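Local coordinates for 2-C-methyl-D-erythritol 4-phosphate cytidylyltransferase (Anaerococcus prevotii, PDB 4KT7), which probably catalyses the transfer of a cytidylyl group from CTP to 2-C-methyl-D-erythritol 4-phosphate, a step of isoprenoid biosynthesis that releases diphosphate, at residues 12-17 / 54-59. Sequence-based numbering, arbitrary orientation.
Sequences AIITAA and DEIILV
Ile-14 and Leu-58 lie side by side on paired parallel strands, CB of Ile-14 meeting CD2 of Leu-58 at 3.7 Å. That methyl also touches CG2 of Ile-14, while CG1 of Ile-14 reaches the other way and packs against CG2 of Ile-56 at 3.9 Å. Ile-14 owes this straddle to its first torsion (chi1 -55°), which sets CG1 beside the backbone N and CG2 beside the carbonyl carbon. On the opposite face, CG2 of Ile-13 meets CG2 of Val-59 at 3.9 Å; past the strand, CB of the poorly ordered Ala-17 lies 4.2 Å from CG1 of Val-59. Five backbone hydrogen bonds set the register: Ala-12 N to Glu-55 O, Ile-57 N to Ala-12 O (2.7 Å), Ile-14 N to Ile-57 O, Val-59 N to Ile-14 O, and Ala-16 N to Val-59 O (146°). Ala-12 and Ile-14 thus use both N and O toward 54-59, whereas Ile-13 and Thr-15 bond their backbones to strand 105-110 and Gly-111 just beyond it. Buried Glu-55 turns its carboxylate to Arg-80 in a salt bridge and to Ser-11 OG and Asp-100 N. The pair belongs to the parallel part of the central sheet of this GT-A-like fold, 10-16 lying between 55-60 and 105-110. Helix 39-48, within the right-handed beta-alpha-beta connection, packs on Ile-14, Ile-56 and Leu-58; helix 88-97 covers Ile-13 and Val-59, and strand 79-83 flanks 55-60.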
ATOM      1  N   ALA A  12      11.575 -24.116  -6.411  1.00 19.31           N
ATOM      2  CA  ALA A  12      10.924 -22.810  -6.522  1.00 17.59           C
ATOM      3  C   ALA A  12       9.894 -22.864  -7.632  1.00 22.88           C
ATOM      4  O   ALA A  12      10.151 -23.437  -8.700  1.00 21.09           O
ATOM      5  CB  ALA A  12      11.935 -21.700  -6.778  1.00 19.47           C
ATOM      6  N   ILE A  13       8.726 -22.293  -7.349  1.00 16.24           N
ATOM      7  CA  ILE A  13       7.638 -22.175  -8.298  1.00 15.54           C
ATOM      8  C   ILE A  13       7.459 -20.685  -8.597  1.00 17.11           C
ATOM      9  O   ILE A  13       7.103 -19.917  -7.706  1.00 21.07           O
ATOM     10  CB  ILE A  13       6.324 -22.731  -7.684  1.00 14.59           C
ATOM     11  CG1 ILE A  13       6.438 -24.242  -7.453  1.00 17.39           C
ATOM     12  CG2 ILE A  13       5.133 -22.430  -8.575  1.00 16.99           C
ATOM     13  CD1 ILE A  13       5.213 -24.859  -6.766  1.00 17.14           C
ATOM     14  N   ILE A  14       7.733 -20.279  -9.840  1.00 17.53           N
ATOM     15  CA  ILE A  14       7.570 -18.890 -10.278  1.00 24.13           C
ATOM     16  C   ILE A  14       6.291 -18.795 -11.105  1.00 29.07           C
ATOM     17  O   ILE A  14       6.200 -19.394 -12.186  1.00 28.13           O
ATOM     18  CB  ILE A  14       8.714 -18.450 -11.209  1.00 31.16           C
ATOM     19  CG1 ILE A  14      10.092 -18.663 -10.563  1.00 35.80           C
ATOM     20  CG2 ILE A  14       8.525 -16.998 -11.610  1.00 22.60           C
ATOM     21  CD1 ILE A  14      10.321 -17.833  -9.326  1.00 36.25           C
ATOM     22  N   THR A  15       5.291 -18.064 -10.629  1.00 23.02           N
ATOM     23  CA  THR A  15       4.051 -18.007 -11.389  1.00 25.28           C
ATOM     24  C   THR A  15       4.063 -16.879 -12.410  1.00 32.18           C
ATOM     25  O   THR A  15       4.186 -15.696 -12.055  1.00 38.99           O
ATOM     26  CB  THR A  15       2.803 -17.917 -10.479  1.00 34.02           C
ATOM     27  OG1 THR A  15       2.922 -16.782  -9.617  1.00 31.33           O
ATOM     28  CG2 THR A  15       2.659 -19.191  -9.636  1.00 39.25           C
ATOM     29  N   ALA A  16       3.937 -17.252 -13.683  1.00 29.31           N
ATOM     30  CA  ALA A  16       3.769 -16.282 -14.759  1.00 23.36           C
ATOM     31  C   ALA A  16       2.542 -16.613 -15.630  1.00 32.73           C
ATOM     32  O   ALA A  16       2.549 -16.392 -16.844  1.00 35.41           O
ATOM     33  CB  ALA A  16       5.041 -16.203 -15.614  1.00 26.93           C
ATOM     34  N   ALA A  17       1.491 -17.126 -15.006  1.00 58.14           N
ATOM     35  CA  ALA A  17       0.324 -17.582 -15.745  1.00 61.08           C
ATOM     36  C   ALA A  17      -0.909 -16.748 -15.429  1.00 64.51           C
ATOM     37  O   ALA A  17      -2.032 -17.250 -15.479  1.00 67.52           O
ATOM     38  CB  ALA A  17       0.055 -19.052 -15.462  1.00 61.09           C
ATOM     39  N   ASP A  54      17.171 -25.889  -5.757  1.00 22.28           N
ATOM     40  CA  ASP A  54      17.641 -27.023  -6.569  1.00 32.28           C
ATOM     41  C   ASP A  54      16.952 -27.142  -7.925  1.00 31.83           C
ATOM     42  O   ASP A  54      17.500 -27.738  -8.846  1.00 33.34           O
ATOM     43  CB  ASP A  54      17.507 -28.343  -5.807  1.00 24.14           C
ATOM     44  CG  ASP A  54      18.350 -28.374  -4.551  1.00 24.99           C
ATOM     45  OD1 ASP A  54      19.582 -28.420  -4.691  1.00 31.92           O
ATOM     46  OD2 ASP A  54      17.778 -28.345  -3.428  1.00 30.67           O
ATOM     47  N   GLU A  55      15.750 -26.594  -8.037  1.00 26.22           N
ATOM     48  CA  GLU A  55      15.024 -26.605  -9.307  1.00 29.11           C
ATOM     49  C   GLU A  55      14.048 -25.456  -9.359  1.00 27.30           C
ATOM     50  O   GLU A  55      13.576 -24.989  -8.319  1.00 24.26           O
ATOM     51  CB  GLU A  55      14.217 -27.892  -9.468  1.00 21.75           C
ATOM     52  CG  GLU A  55      12.937 -27.910  -8.661  1.00 19.68           C
ATOM     53  CD  GLU A  55      12.133 -29.201  -8.818  1.00 32.20           C
ATOM     54  OE1 GLU A  55      12.412 -30.002  -9.748  1.00 32.96           O
ATOM     55  OE2 GLU A  55      11.219 -29.412  -7.997  1.00 25.50           O
ATOM     56  N   ILE A  56      13.716 -25.025 -10.573  1.00 23.27           N
ATOM     57  CA  ILE A  56      12.793 -23.907 -10.766  1.00 20.98           C
ATOM     58  C   ILE A  56      11.679 -24.308 -11.730  1.00 26.92           C
ATOM     59  O   ILE A  56      11.947 -24.731 -12.866  1.00 28.46           O
ATOM     60  CB  ILE A  56      13.534 -22.682 -11.360  1.00 28.18           C
ATOM     61  CG1 ILE A  56      14.658 -22.210 -10.426  1.00 26.02           C
ATOM     62  CG2 ILE A  56      12.553 -21.532 -11.660  1.00 26.68           C
ATOM     63  CD1 ILE A  56      15.446 -21.019 -11.002  1.00 24.16           C
ATOM     64  N   ILE A  57      10.436 -24.159 -11.279  1.00 21.83           N
ATOM     65  CA  ILE A  57       9.255 -24.472 -12.083  1.00 19.36           C
ATOM     66  C   ILE A  57       8.537 -23.174 -12.425  1.00 20.25           C
ATOM     67  O   ILE A  57       8.104 -22.443 -11.522  1.00 22.81           O
ATOM     68  CB  ILE A  57       8.240 -25.353 -11.312  1.00 24.94           C
ATOM     69  CG1 ILE A  57       8.909 -26.601 -10.737  1.00 23.57           C
ATOM     70  CG2 ILE A  57       7.080 -25.751 -12.217  1.00 34.67           C
ATOM     71  CD1 ILE A  57       9.635 -27.378 -11.720  1.00 25.61           C
ATOM     72  N   LEU A  58       8.456 -22.869 -13.717  1.00 20.54           N
ATOM     73  CA  LEU A  58       7.682 -21.733 -14.204  1.00 27.47           C
ATOM     74  C   LEU A  58       6.281 -22.206 -14.492  1.00 33.05           C
ATOM     75  O   LEU A  58       6.074 -23.243 -15.119  1.00 20.97           O
ATOM     76  CB  LEU A  58       8.269 -21.175 -15.498  1.00 25.66           C
ATOM     77  CG  LEU A  58       9.553 -20.374 -15.365  1.00 36.24           C
ATOM     78  CD1 LEU A  58      10.244 -20.276 -16.721  1.00 39.52           C
ATOM     79  CD2 LEU A  58       9.204 -18.994 -14.861  1.00 38.06           C
ATOM     80  N   VAL A  59       5.295 -21.455 -14.043  1.00 19.41           N
ATOM     81  CA  VAL A  59       3.942 -21.796 -14.433  1.00 22.51           C
ATOM     82  C   VAL A  59       3.474 -20.718 -15.403  1.00 21.49           C
ATOM     83  O   VAL A  59       3.439 -19.523 -15.054  1.00 23.70           O
ATOM     84  CB  VAL A  59       3.021 -21.917 -13.211  1.00 20.06           C
ATOM     85  CG1 VAL A  59       1.674 -22.437 -13.635  1.00 18.12           C
ATOM     86  CG2 VAL A  59       3.636 -22.877 -12.160  1.00 24.47           C
TER